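Local coordinates for protein aminotransferase, class III (Thermomicrobium roseum, PDB 6IO1) that works as a thermostable, (S)-enantioselective omega-transaminase that most likely shuttles amino groups by way of a bound pyridoxal phosphate cofactor, at residues L148-A153 against D240-A245; H183-Y188 against V206-E211; F192-T197 against A389-F394; M275-V280 against R374-M379; G354-Q359 against I430-C435. All coordinates share one frame; numbering follows the deposited sequence.

How the contacts relate
Contacts 1 and 2 share the central sheet of the large domain. Their strands, 146-150 and 181-184, run side by side, and backbone bonds join Ser149 and Leu184. Contact 1 meets contact 4 where Trp243 CD1 packs on Tyr278 CG at 3.6 Å. Contact 4 in turn meets contact 5 through Leu378 CD2 and Leu357 CD1, 3.9 Å apart. Contact 3 lies on the surface, its centre about 18 Å from that of contact 2. The side chain of Arg150 in contact 1 comes within about 9 Å of the bound pyridoxamine phosphate and that of Tyr278 in contact 4 within about 13 Å, so both stand outside its first shell.

Contact 1. Residues L148-A153 against D240-A245; sequences LSRRMA and DGYWPA
Arg150 carries the first segment's whole contact with Tyr242 and Trp243, and it closes a strand already tied in by its earlier residues: Leu148 bonds through its backbone to Ala223 and Ile225 of one neighbouring strand, Ser149 to Ile182 and Leu184 of the other. From Arg150 the side chain leaves the strand toward helix 242-253. Its CD lies 3.4 Å from Tyr242 OH, and the bend at the third torsion (chi3 -65°) then turns the guanidinium so that NH1 reaches the same oxygen. Arg150 NH1 donates to Tyr242 OH over 3.0 Å. The oxygen sits at the edge of the guanidinium but 25° out of its plane, and the bond is noticeably bent. Guanidinium and phenol ring are nearly parallel, 17° between planes, and approach from opposite directions. Trp243 comes in obliquely, its CZ2 4.0 Å from Arg150 NH1. This is the large domain of a fold-type-I aminotransferase, a mostly parallel sheet with helices packed against it. Here NH2 of Arg150 donates to the backbone oxygen of Glu227, a residue of the pyridoxamine phosphate pocket, which puts Arg150 in a second shell. Tyr242 CE2 lies 3.8 Å above the plane of the Trp243 indole, over its centre. After Arg150 the chain turns back at once: a type II beta turn runs to Ala153, whose N reaches Arg150 O at 3.2 Å.

Contact 2. Residues H183-Y188 against V206-E211; sequences HLTAPY and VQELEE
Glu208 grips Thr185 with both carboxylate oxygens, pinning helix 198-216 to the end of edge strand 181-184. That strand, the helix and strand 221-226 form a beta-alpha-beta crossover of the large-domain sheet, with strand 146-150 lying between the two parallel strands. From CB the Glu208 chain sets CG anti to the backbone N (chi1 168°) and runs on extended, so CB and CG serve as a spacer that carries the charge across to the strand end. CD comes to lie against the threonine, 3.5 Å from Thr185 CG2. At the tip the oxygens divide their work. Glu208 OE1 takes the short hydrogen bond from Thr185 OG1, 2.6 Å. Glu208 OE2 accepts from Thr185 N at 2.9 Å in a nearly straight bond, 168° at the hydrogen. Each uses its syn lone pair, on the side of the other oxygen, so the carboxylate is clamped by a pair of donors from one residue and its rotation is fixed. Beside this clamp, Glu208 OE2 rests 3.6 Å from Leu184 CB. An alanine at Glu208 would take away the carboxylate and would probably leave the Thr185 N-H and hydroxyl without these acceptors, opening a gap between helix and strand end. Leu209, next along the helix, adds the apolar half of the contact by crossing Leu184 obliquely, with the two CD1 methyls 3.9 Å apart.

Contact 3. Residues F192-T197 against A389-F394; sequences FGEGLT and ASKEKF
One ionic pair, Glu194 with Lys391, makes the whole contact between these two loops. Lys391 NZ stands 2.7 Å from Glu194 OE2 in a salt bridge that is also a hydrogen bond. The two chains meet from opposite directions and both are extended beyond CG; the lysine chain, close to fully stretched, spans most of the gap and carries the ammonium to the glutamate, between backbones whose nearest CA atoms, those of Glu194 and Lys391, are 11.7 Å apart. The ammonium does not lie in the carboxylate plane: it meets OE2 from above, 40° out of it. Methylene contact is slight, with Lys391 CE 3.5 Å from Glu194 OE2.

Further polar bonds hold the lysine in place. Its NZ also donates to the backbone oxygen of Tyr190 and forms a cation-pi contact with the ring of that residue, while the Lys391 carbonyl accepts from Arg191. The ammonium is thus shared among a charge, a carbonyl and an aromatic ring, which probably restricts its motion although the contact lies at the surface.

Backbone geometry sets the acid's place. Glu194 occupies the second position of a type II beta turn from Gly193 to Leu196, with Gly195 taking up the positive phi of the third; the closing bond, Leu196 N to Gly193 O, is weak at 3.3 Å. Thr197 follows as the N-cap of helix 198-216, and Glu200 accepts from its backbone N. A surface salt bridge, backed by the lysine's bonds to Tyr190 and Arg191, thus ties a large-domain turn, between helices 189-192 and 198-216, to a loop of the C-terminal domain of this class-III aminotransferase.

Contact 4. Residues M275-V280 against R374-M379; sequences MQQYGV and RGKGLM
Lys376 NZ donates to Gln277 OE1 over 3.0 Å, the one hydrogen bond across this contact. The ammonium arrives above the amide rather than in its plane, 52° out of it, so neither lone pair of the oxygen is met squarely. CE of the lysine follows close behind and sits over the amide oxygen, 3.2 Å from Gln277 OE1; Lys376 CE is also 3.6 Å from Gln277 CD. The approach depends on a bend in each chain: Lys376 turns at its second torsion (chi2 62°) and Gln277 folds back at its own (chi2 -88°), which sets the two ends to meet from opposite directions. Tyr278 flanks the lysine's aliphatic part. The two chains slide past each other, with the phenol oxygen, Tyr278 OH, 3.7 Å from Lys376 CG. The Tyr278 ring also packs on Trp243.

Both partners sit where a secondary structure ends. Gly279 closes helix 274-278 with a Schellman motif, with Val280 N reaching back to Met275 O at 3.2 Å. Lys376 opens the type II' beta turn of a two-residue hairpin, paired with Met379 by bonds in both directions, Lys376 N to Met379 O 2.9 Å and Met379 N to Lys376 O 3.0 Å, with Gly377 at positive phi. A leucine in place of Lys376 would probably leave Gln277 OE1 without this donor and set its amide free to turn. The contact joins the large domain to the C-terminal sheet at the surface. Since a neutral amide is the acceptor, it offers a dipole but no countercharge, so this contact probably stabilises the lysine charge without neutralising it.

Contact 5. Residues G354-Q359 against I430-C435; sequences GAYLLQ and ISRAEC
Tyr356 and Arg432 both place CG anti to their backbone N (chi1 178° and -173°), which throws the phenol and the extended guanidinium arm out of their helices until they meet at about a right angle. The ring comes over one face of the guanidinium, Tyr356 CZ standing 4.0 Å above its plane, and the closest pair is Tyr356 CE1 with Arg432 NH1 at 3.5 Å. The planes are 41° apart, so the groups do not lie flat on each other. Cys435 touches the ring differently: its CB lies at the edge, 3.9 Å from Tyr356 CD2. The thiol turns to Leu357, with Cys435 SG 3.7 Å from Leu357 CG. Tyr356 OH bonds to Asp436, one residue beyond Cys435. Helix 432-450 starts with a capping box: Ser431 N donates to Glu434 OE1 at 2.9 Å, and Glu434 N returns a weak bond to Ser431 OG. In the C-terminal domain, helices 346-361 and 432-450 thus pack side by side through Tyr356, Leu357, Arg432 and Cys435; Ile439 extends the seam along the second helix, and Leu357 also rests on Leu380 of strand 379-384, seating the first against the sheet.

Contact 1. Residues L148-A153 against D240-A245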
# COMPACT_ATOMS: atom_id res chain seq x y z
N LEU B 148 13.83 15.37 -7.38
CA LEU B 148 15.22 15.21 -6.98
C LEU B 148 15.31 14.18 -5.86
O LEU B 148 14.58 14.25 -4.87
CB LEU B 148 15.81 16.54 -6.51
CG LEU B 148 16.12 17.58 -7.60
CD1 LEU B 148 16.45 18.92 -6.97
CD2 LEU B 148 17.25 17.11 -8.50
N SER B 149 16.22 13.22 -6.02
CA SER B 149 16.48 12.20 -5.03
C SER B 149 17.99 11.97 -4.97
O SER B 149 18.76 12.63 -5.68
CB SER B 149 15.73 10.90 -5.35
OG SER B 149 15.78 10.00 -4.26
N ARG B 150 18.42 11.07 -4.10
CA ARG B 150 19.84 10.84 -3.88
C ARG B 150 20.19 9.37 -4.06
O ARG B 150 19.35 8.48 -3.91
CB ARG B 150 20.27 11.31 -2.49
CG ARG B 150 20.00 12.79 -2.23
CD ARG B 150 20.20 13.14 -0.77
NE ARG B 150 19.22 12.47 0.09
CZ ARG B 150 19.21 12.57 1.41
NH1 ARG B 150 20.10 13.32 2.03
NH2 ARG B 150 18.28 11.93 2.11
N ARG B 151 21.45 9.14 -4.41
CA ARG B 151 22.00 7.79 -4.36
C ARG B 151 21.95 7.28 -2.92
O ARG B 151 22.11 8.06 -1.98
CB ARG B 151 23.45 7.78 -4.86
CG ARG B 151 23.62 8.09 -6.34
CD ARG B 151 25.10 8.15 -6.70
NE ARG B 151 25.33 8.29 -8.13
CZ ARG B 151 25.52 7.27 -8.96
NH1 ARG B 151 25.55 6.03 -8.49
NH2 ARG B 151 25.71 7.48 -10.25
N MET B 152 21.65 6.00 -2.76
CA MET B 152 21.51 5.29 -1.49
C MET B 152 20.20 5.63 -0.79
O MET B 152 19.97 5.17 0.32
CB MET B 152 22.68 5.55 -0.52
CG MET B 152 24.06 5.28 -1.11
SD MET B 152 25.42 5.74 -0.02
CE MET B 152 25.40 4.39 1.15
N ALA B 153 19.34 6.45 -1.40
CA ALA B 153 18.03 6.72 -0.83
C ALA B 153 17.10 5.54 -1.06
O ALA B 153 17.19 4.85 -2.08
CB ALA B 153 17.43 7.98 -1.45
N ASP B 240 27.15 17.54 9.74
CA ASP B 240 26.55 18.68 10.43
C ASP B 240 26.38 19.85 9.47
O ASP B 240 27.30 20.20 8.73
CB ASP B 240 27.41 19.07 11.62
CG ASP B 240 27.54 17.95 12.64
OD1 ASP B 240 26.55 17.20 12.82
OD2 ASP B 240 28.61 17.83 13.27
N GLY B 241 25.19 20.46 9.50
CA GLY B 241 24.90 21.60 8.66
C GLY B 241 24.41 21.26 7.27
O GLY B 241 24.12 22.18 6.49
N TYR B 242 24.31 19.97 6.92
CA TYR B 242 23.89 19.58 5.58
C TYR B 242 22.46 20.01 5.30
O TYR B 242 22.18 20.67 4.29
CB TYR B 242 24.04 18.06 5.43
CG TYR B 242 23.32 17.46 4.24
CD1 TYR B 242 23.93 17.39 3.00
CD2 TYR B 242 22.03 16.95 4.37
CE1 TYR B 242 23.28 16.84 1.91
CE2 TYR B 242 21.37 16.40 3.28
CZ TYR B 242 22.00 16.34 2.06
OH TYR B 242 21.35 15.80 0.98
N TRP B 243 21.53 19.64 6.19
CA TRP B 243 20.11 19.90 5.94
C TRP B 243 19.76 21.38 5.86
O TRP B 243 19.00 21.75 4.95
CB TRP B 243 19.27 19.17 6.99
CG TRP B 243 18.99 17.76 6.59
CD1 TRP B 243 19.39 16.62 7.23
CD2 TRP B 243 18.25 17.33 5.44
NE1 TRP B 243 18.94 15.51 6.56
CE2 TRP B 243 18.24 15.92 5.45
CE3 TRP B 243 17.60 18.00 4.40
CZ2 TRP B 243 17.60 15.17 4.47
CZ3 TRP B 243 16.96 17.25 3.43
CH2 TRP B 243 16.97 15.85 3.47
N PRO B 244 20.24 22.26 6.75
CA PRO B 244 19.91 23.68 6.58
C PRO B 244 20.37 24.25 5.24
O PRO B 244 19.60 24.97 4.59
CB PRO B 244 20.61 24.35 7.76
CG PRO B 244 20.74 23.28 8.78
CD PRO B 244 20.95 22.02 8.02
N ALA B 245 21.59 23.92 4.81
CA ALA B 245 22.09 24.43 3.54
C ALA B 245 21.28 23.90 2.36
O ALA B 245 20.90 24.66 1.45
CB ALA B 245 23.57 24.07 3.39

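Contact 2. Residues H183-Y188 against V206-E211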
# COMPACT_ATOMS: atom_id res chain seq x y z
N HIS B 183 18.88 11.76 -9.58
CA HIS B 183 19.54 11.22 -8.39
C HIS B 183 20.82 11.99 -8.11
O HIS B 183 21.69 12.10 -8.98
CB HIS B 183 19.82 9.73 -8.57
CG HIS B 183 18.57 8.90 -8.56
ND1 HIS B 183 17.90 8.56 -9.72
CD2 HIS B 183 17.85 8.39 -7.54
CE1 HIS B 183 16.83 7.85 -9.40
NE2 HIS B 183 16.78 7.73 -8.09
N LEU B 184 20.92 12.52 -6.90
CA LEU B 184 22.10 13.22 -6.42
C LEU B 184 23.00 12.26 -5.65
O LEU B 184 22.64 11.12 -5.35
CB LEU B 184 21.69 14.40 -5.54
CG LEU B 184 20.75 15.47 -6.10
CD1 LEU B 184 20.04 16.22 -4.98
CD2 LEU B 184 21.51 16.43 -6.98
N THR B 185 24.21 12.73 -5.33
CA THR B 185 25.12 11.92 -4.54
C THR B 185 24.67 11.87 -3.08
O THR B 185 24.10 12.83 -2.55
CB THR B 185 26.56 12.46 -4.61
OG1 THR B 185 26.66 13.67 -3.85
CG2 THR B 185 26.96 12.71 -6.05
N ALA B 186 24.89 10.72 -2.45
CA ALA B 186 24.54 10.53 -1.02
C ALA B 186 25.56 11.27 -0.15
O ALA B 186 26.75 11.26 -0.49
CB ALA B 186 24.52 9.05 -0.70
N PRO B 187 25.15 11.88 0.99
CA PRO B 187 26.10 12.57 1.88
C PRO B 187 26.71 11.46 2.74
O PRO B 187 26.40 11.37 3.92
CB PRO B 187 25.19 13.46 2.72
CG PRO B 187 23.89 12.69 2.81
CD PRO B 187 23.77 11.96 1.48
N TYR B 188 27.58 10.65 2.11
CA TYR B 188 28.21 9.48 2.72
C TYR B 188 29.70 9.79 2.87
O TYR B 188 30.50 9.51 1.99
CB TYR B 188 27.93 8.27 1.84
CG TYR B 188 28.49 6.93 2.27
CD1 TYR B 188 28.76 6.66 3.61
CD2 TYR B 188 28.73 5.93 1.34
CE1 TYR B 188 29.26 5.42 3.99
CE2 TYR B 188 29.23 4.70 1.71
CZ TYR B 188 29.49 4.45 3.04
OH TYR B 188 29.99 3.22 3.41
N VAL B 206 26.35 21.12 -1.59
CA VAL B 206 25.54 22.28 -1.98
C VAL B 206 25.88 22.70 -3.41
O VAL B 206 24.99 23.03 -4.20
CB VAL B 206 25.76 23.43 -0.99
CG1 VAL B 206 25.20 24.74 -1.54
CG2 VAL B 206 25.12 23.10 0.35
N GLN B 207 27.17 22.71 -3.75
CA GLN B 207 27.58 23.07 -5.10
C GLN B 207 27.00 22.10 -6.12
O GLN B 207 26.50 22.52 -7.18
CB GLN B 207 29.11 23.09 -5.18
CG GLN B 207 29.69 23.54 -6.50
CD GLN B 207 31.18 23.81 -6.40
OE1 GLN B 207 31.60 24.96 -6.29
NE2 GLN B 207 31.97 22.75 -6.41
N GLU B 208 27.05 20.80 -5.82
CA GLU B 208 26.47 19.82 -6.73
C GLU B 208 24.97 20.03 -6.91
O GLU B 208 24.46 19.97 -8.03
CB GLU B 208 26.76 18.41 -6.23
CG GLU B 208 25.96 17.35 -6.97
CD GLU B 208 25.92 16.05 -6.23
OE1 GLU B 208 26.71 15.88 -5.28
OE2 GLU B 208 25.08 15.19 -6.59
N LEU B 209 24.26 20.28 -5.81
CA LEU B 209 22.81 20.50 -5.90
C LEU B 209 22.49 21.72 -6.75
O LEU B 209 21.61 21.67 -7.62
CB LEU B 209 22.21 20.64 -4.50
CG LEU B 209 20.75 21.09 -4.44
CD1 LEU B 209 19.85 20.12 -5.20
CD2 LEU B 209 20.29 21.23 -2.99
N GLU B 210 23.20 22.82 -6.52
CA GLU B 210 22.94 24.04 -7.28
C GLU B 210 23.22 23.84 -8.76
O GLU B 210 22.42 24.25 -9.61
CB GLU B 210 23.79 25.19 -6.73
CG GLU B 210 23.50 25.56 -5.28
CD GLU B 210 23.39 27.05 -5.07
OE1 GLU B 210 22.62 27.70 -5.80
OE2 GLU B 210 24.09 27.57 -4.17
N GLU B 211 24.35 23.21 -9.09
CA GLU B 211 24.68 23.01 -10.50
C GLU B 211 23.70 22.05 -11.17
O GLU B 211 23.35 22.23 -12.35
CB GLU B 211 26.13 22.55 -10.62
CG GLU B 211 27.08 23.66 -10.18
CD GLU B 211 28.51 23.47 -10.63
OE1 GLU B 211 28.85 23.92 -11.74
OE2 GLU B 211 29.30 22.89 -9.85

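Contact 3. Residues F192-T197 against A389-F394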
# COMPACT_ATOMS: atom_id res chain seq x y z
N PHE B 192 32.78 8.97 0.41
CA PHE B 192 32.68 10.05 -0.57
C PHE B 192 33.20 11.38 -0.05
O PHE B 192 33.28 12.33 -0.84
CB PHE B 192 31.22 10.22 -1.02
CG PHE B 192 30.60 8.97 -1.61
CD1 PHE B 192 31.38 7.90 -2.03
CD2 PHE B 192 29.22 8.87 -1.74
CE1 PHE B 192 30.81 6.76 -2.56
CE2 PHE B 192 28.64 7.73 -2.28
CZ PHE B 192 29.44 6.68 -2.69
N GLY B 193 33.55 11.48 1.23
CA GLY B 193 34.06 12.72 1.79
C GLY B 193 35.40 12.55 2.47
O GLY B 193 35.69 13.20 3.47
N GLU B 194 36.23 11.66 1.92
CA GLU B 194 37.52 11.34 2.53
C GLU B 194 38.41 12.57 2.61
O GLU B 194 38.54 13.33 1.65
CB GLU B 194 38.22 10.24 1.74
CG GLU B 194 37.81 8.83 2.13
CD GLU B 194 38.87 7.80 1.76
OE1 GLU B 194 39.29 7.78 0.58
OE2 GLU B 194 39.28 7.03 2.65
N GLY B 195 39.04 12.76 3.77
CA GLY B 195 39.96 13.88 3.96
C GLY B 195 39.30 15.23 3.88
O GLY B 195 39.95 16.21 3.47
N LEU B 196 38.04 15.33 4.27
CA LEU B 196 37.30 16.58 4.24
C LEU B 196 36.71 16.84 5.61
O LEU B 196 36.38 15.91 6.35
CB LEU B 196 36.17 16.55 3.20
CG LEU B 196 36.54 16.41 1.72
CD1 LEU B 196 35.29 16.46 0.86
CD2 LEU B 196 37.53 17.48 1.30
N THR B 197 36.59 18.12 5.96
CA THR B 197 35.79 18.47 7.12
C THR B 197 34.31 18.40 6.75
O THR B 197 33.94 18.32 5.57
CB THR B 197 36.15 19.86 7.64
OG1 THR B 197 35.77 20.85 6.67
CG2 THR B 197 37.65 19.96 7.90
N ALA B 389 42.49 -0.31 6.04
CA ALA B 389 43.24 0.55 5.14
C ALA B 389 42.66 0.52 3.73
O ALA B 389 42.42 1.56 3.12
CB ALA B 389 44.72 0.15 5.13
N SER B 390 42.44 -0.69 3.19
CA SER B 390 41.93 -0.79 1.83
C SER B 390 40.47 -0.37 1.74
O SER B 390 40.05 0.20 0.72
CB SER B 390 42.10 -2.22 1.32
OG SER B 390 41.07 -3.07 1.81
N LYS B 391 39.67 -0.64 2.78
CA LYS B 391 38.25 -0.33 2.83
C LYS B 391 37.43 -1.14 1.84
O LYS B 391 36.27 -0.80 1.56
CB LYS B 391 37.97 1.16 2.60
CG LYS B 391 38.26 2.07 3.77
CD LYS B 391 37.89 3.49 3.40
CE LYS B 391 37.98 4.45 4.57
NZ LYS B 391 37.47 5.80 4.20
N GLU B 392 38.04 -2.21 1.33
CA GLU B 392 37.39 -3.09 0.32
C GLU B 392 36.29 -3.95 0.95
O GLU B 392 36.52 -4.55 2.02
CB GLU B 392 38.44 -3.98 -0.35
CG GLU B 392 39.22 -4.84 0.63
CD GLU B 392 40.19 -5.81 -0.02
OE1 GLU B 392 41.10 -6.30 0.68
OE2 GLU B 392 40.03 -6.08 -1.23
N LYS B 393 35.15 -4.02 0.26
CA LYS B 393 33.99 -4.82 0.58
C LYS B 393 34.31 -6.28 0.30
O LYS B 393 35.11 -6.60 -0.58
CB LYS B 393 32.83 -4.28 -0.26
CG LYS B 393 32.03 -3.25 0.51
CD LYS B 393 30.94 -2.65 -0.29
CE LYS B 393 30.22 -1.84 0.70
NZ LYS B 393 30.90 -0.77 1.33
N PHE B 394 33.69 -7.17 1.06
CA PHE B 394 33.89 -8.58 0.79
C PHE B 394 33.22 -8.93 -0.55
O PHE B 394 32.13 -8.42 -0.85
CB PHE B 394 33.33 -9.42 1.95
CG PHE B 394 34.27 -9.59 3.12
CD1 PHE B 394 34.27 -8.69 4.17
CD2 PHE B 394 35.13 -10.68 3.19
CE1 PHE B 394 35.11 -8.85 5.25
CE2 PHE B 394 35.98 -10.85 4.27
CZ PHE B 394 35.97 -9.93 5.31

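Contact 4. Residues M275-V280 against R374-M379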
# COMPACT_ATOMS: atom_id res chain seq x y z
N MET B 275 12.94 15.83 11.55
CA MET B 275 12.99 17.24 11.17
C MET B 275 13.44 18.12 12.33
O MET B 275 14.14 19.12 12.14
CB MET B 275 11.64 17.71 10.62
CG MET B 275 10.46 17.64 11.60
SD MET B 275 8.85 17.74 10.80
CE MET B 275 8.60 19.51 10.65
N GLN B 276 13.02 17.77 13.55
CA GLN B 276 13.45 18.53 14.72
C GLN B 276 14.95 18.39 14.96
O GLN B 276 15.61 19.35 15.36
CB GLN B 276 12.67 18.10 15.96
CG GLN B 276 13.01 18.91 17.20
CD GLN B 276 12.09 18.63 18.37
OE1 GLN B 276 11.09 17.93 18.23
NE2 GLN B 276 12.43 19.18 19.53
N GLN B 277 15.50 17.19 14.74
CA GLN B 277 16.93 16.98 14.93
C GLN B 277 17.75 17.90 14.04
O GLN B 277 18.75 18.49 14.49
CB GLN B 277 17.30 15.53 14.65
CG GLN B 277 16.78 14.52 15.66
CD GLN B 277 17.73 14.32 16.83
OE1 GLN B 277 18.82 14.89 16.86
NE2 GLN B 277 17.32 13.50 17.78
N TYR B 278 17.35 18.05 12.78
CA TYR B 278 18.15 18.73 11.78
C TYR B 278 17.63 20.12 11.44
O TYR B 278 18.11 20.73 10.48
CB TYR B 278 18.25 17.85 10.53
CG TYR B 278 18.99 16.56 10.83
CD1 TYR B 278 20.37 16.54 10.88
CD2 TYR B 278 18.30 15.38 11.09
CE1 TYR B 278 21.06 15.38 11.17
CE2 TYR B 278 18.98 14.21 11.37
CZ TYR B 278 20.36 14.21 11.41
OH TYR B 278 21.05 13.06 11.69
N GLY B 279 16.66 20.63 12.20
CA GLY B 279 16.17 21.98 12.02
C GLY B 279 15.68 22.28 10.62
O GLY B 279 16.13 23.24 9.99
N VAL B 280 14.77 21.46 10.11
CA VAL B 280 14.21 21.64 8.78
C VAL B 280 12.70 21.63 8.88
O VAL B 280 12.11 20.97 9.74
CB VAL B 280 14.72 20.55 7.80
CG1 VAL B 280 13.89 19.28 7.91
CG2 VAL B 280 14.75 21.07 6.38
N ARG B 374 28.48 3.62 12.73
CA ARG B 374 27.79 4.90 12.70
C ARG B 374 26.36 4.71 13.17
O ARG B 374 25.81 3.61 13.11
CB ARG B 374 27.82 5.53 11.30
CG ARG B 374 27.25 4.66 10.20
CD ARG B 374 27.41 5.33 8.85
NE ARG B 374 26.94 4.50 7.75
CZ ARG B 374 27.71 3.63 7.09
NH1 ARG B 374 28.98 3.49 7.42
NH2 ARG B 374 27.20 2.91 6.10
N GLY B 375 25.77 5.79 13.68
CA GLY B 375 24.39 5.71 14.13
C GLY B 375 23.83 7.06 14.51
O GLY B 375 24.57 8.00 14.83
N LYS B 376 22.51 7.13 14.45
CA LYS B 376 21.74 8.27 14.95
C LYS B 376 20.53 7.72 15.69
O LYS B 376 19.75 6.96 15.12
CB LYS B 376 21.30 9.19 13.81
CG LYS B 376 20.54 10.41 14.28
CD LYS B 376 21.40 11.29 15.17
CE LYS B 376 20.63 12.49 15.67
NZ LYS B 376 21.39 13.27 16.69
N GLY B 377 20.41 8.09 16.96
CA GLY B 377 19.33 7.55 17.77
C GLY B 377 19.46 6.04 17.83
O GLY B 377 20.54 5.50 18.10
N LEU B 378 18.37 5.34 17.55
CA LEU B 378 18.37 3.89 17.56
C LEU B 378 18.69 3.28 16.21
O LEU B 378 18.61 2.05 16.06
CB LEU B 378 17.02 3.37 18.07
CG LEU B 378 16.98 3.21 19.59
CD1 LEU B 378 15.70 2.53 20.01
CD2 LEU B 378 18.19 2.43 20.08
N MET B 379 19.05 4.09 15.22
CA MET B 379 19.48 3.58 13.92
C MET B 379 20.99 3.41 13.94
O MET B 379 21.72 4.39 14.09
CB MET B 379 19.07 4.54 12.80
CG MET B 379 17.60 4.92 12.80
SD MET B 379 17.21 6.21 11.61
CE MET B 379 17.89 5.50 10.11

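Contact 5. Residues G354-Q359 against I430-C435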
# COMPACT_ATOMS: atom_id res chain seq x y z
N GLY B 354 20.51 4.74 22.22
CA GLY B 354 21.30 4.87 21.00
C GLY B 354 22.70 5.37 21.26
O GLY B 354 23.66 4.89 20.66
N ALA B 355 22.84 6.35 22.16
CA ALA B 355 24.18 6.82 22.52
C ALA B 355 24.99 5.70 23.17
O ALA B 355 26.17 5.51 22.84
CB ALA B 355 24.08 8.03 23.45
N TYR B 356 24.36 4.95 24.07
CA TYR B 356 25.06 3.84 24.71
C TYR B 356 25.46 2.77 23.70
O TYR B 356 26.58 2.26 23.73
CB TYR B 356 24.19 3.23 25.81
CG TYR B 356 24.81 2.03 26.49
CD1 TYR B 356 25.88 2.19 27.37
CD2 TYR B 356 24.34 0.75 26.26
CE1 TYR B 356 26.46 1.10 27.99
CE2 TYR B 356 24.91 -0.35 26.87
CZ TYR B 356 25.97 -0.16 27.74
OH TYR B 356 26.54 -1.25 28.36
N LEU B 357 24.54 2.42 22.80
CA LEU B 357 24.82 1.42 21.78
C LEU B 357 25.93 1.88 20.85
O LEU B 357 26.82 1.10 20.50
CB LEU B 357 23.55 1.11 20.98
CG LEU B 357 22.54 0.16 21.62
CD1 LEU B 357 21.23 0.17 20.85
CD2 LEU B 357 23.10 -1.24 21.71
N LEU B 358 25.91 3.15 20.43
CA LEU B 358 26.97 3.67 19.58
C LEU B 358 28.31 3.63 20.30
O LEU B 358 29.31 3.20 19.72
CB LEU B 358 26.64 5.09 19.13
CG LEU B 358 27.61 5.72 18.14
CD1 LEU B 358 27.82 4.82 16.93
CD2 LEU B 358 27.12 7.10 17.71
N GLN B 359 28.34 4.05 21.56
CA GLN B 359 29.58 4.05 22.32
C GLN B 359 30.15 2.64 22.44
O GLN B 359 31.34 2.42 22.19
CB GLN B 359 29.35 4.66 23.71
CG GLN B 359 30.42 4.29 24.73
CD GLN B 359 30.10 4.82 26.11
OE1 GLN B 359 30.05 6.03 26.32
NE2 GLN B 359 29.89 3.92 27.06
N ILE B 430 14.18 -0.30 24.54
CA ILE B 430 15.27 -1.19 24.89
C ILE B 430 16.03 -0.65 26.10
O ILE B 430 16.37 0.54 26.17
CB ILE B 430 16.20 -1.41 23.68
CG1 ILE B 430 17.22 -2.52 23.98
CG2 ILE B 430 16.90 -0.12 23.27
CD1 ILE B 430 17.90 -3.06 22.74
N SER B 431 16.24 -1.52 27.08
CA SER B 431 16.97 -1.18 28.28
C SER B 431 18.47 -1.38 28.11
O SER B 431 18.95 -1.88 27.08
CB SER B 431 16.49 -2.03 29.46
OG SER B 431 16.97 -3.36 29.37
N ARG B 432 19.20 -1.11 29.20
CA ARG B 432 20.67 -1.31 29.28
C ARG B 432 21.03 -2.80 29.20
O ARG B 432 21.99 -3.11 28.46
CB ARG B 432 21.20 -0.70 30.59
CG ARG B 432 22.72 -0.70 30.70
CD ARG B 432 23.21 -0.03 31.97
NE ARG B 432 24.66 0.02 32.05
CZ ARG B 432 25.40 1.02 31.58
NH1 ARG B 432 24.83 2.06 30.99
NH2 ARG B 432 26.72 0.97 31.70
N ALA B 433 20.29 -3.69 29.87
CA ALA B 433 20.65 -5.10 29.83
C ALA B 433 20.38 -5.68 28.47
O ALA B 433 21.20 -6.44 27.92
CB ALA B 433 19.91 -5.85 30.93
N GLU B 434 19.24 -5.33 27.87
CA GLU B 434 18.94 -5.78 26.52
C GLU B 434 19.94 -5.20 25.51
O GLU B 434 20.31 -5.88 24.54
CB GLU B 434 17.50 -5.40 26.18
CG GLU B 434 16.51 -6.00 27.18
CD GLU B 434 15.16 -5.32 27.17
OE1 GLU B 434 15.07 -4.17 26.68
OE2 GLU B 434 14.19 -5.93 27.65
N CYS B 435 20.38 -3.96 25.73
CA CYS B 435 21.42 -3.40 24.87
C CYS B 435 22.70 -4.22 24.95
O CYS B 435 23.36 -4.45 23.93
CB CYS B 435 21.70 -1.94 25.23
SG CYS B 435 20.51 -0.75 24.59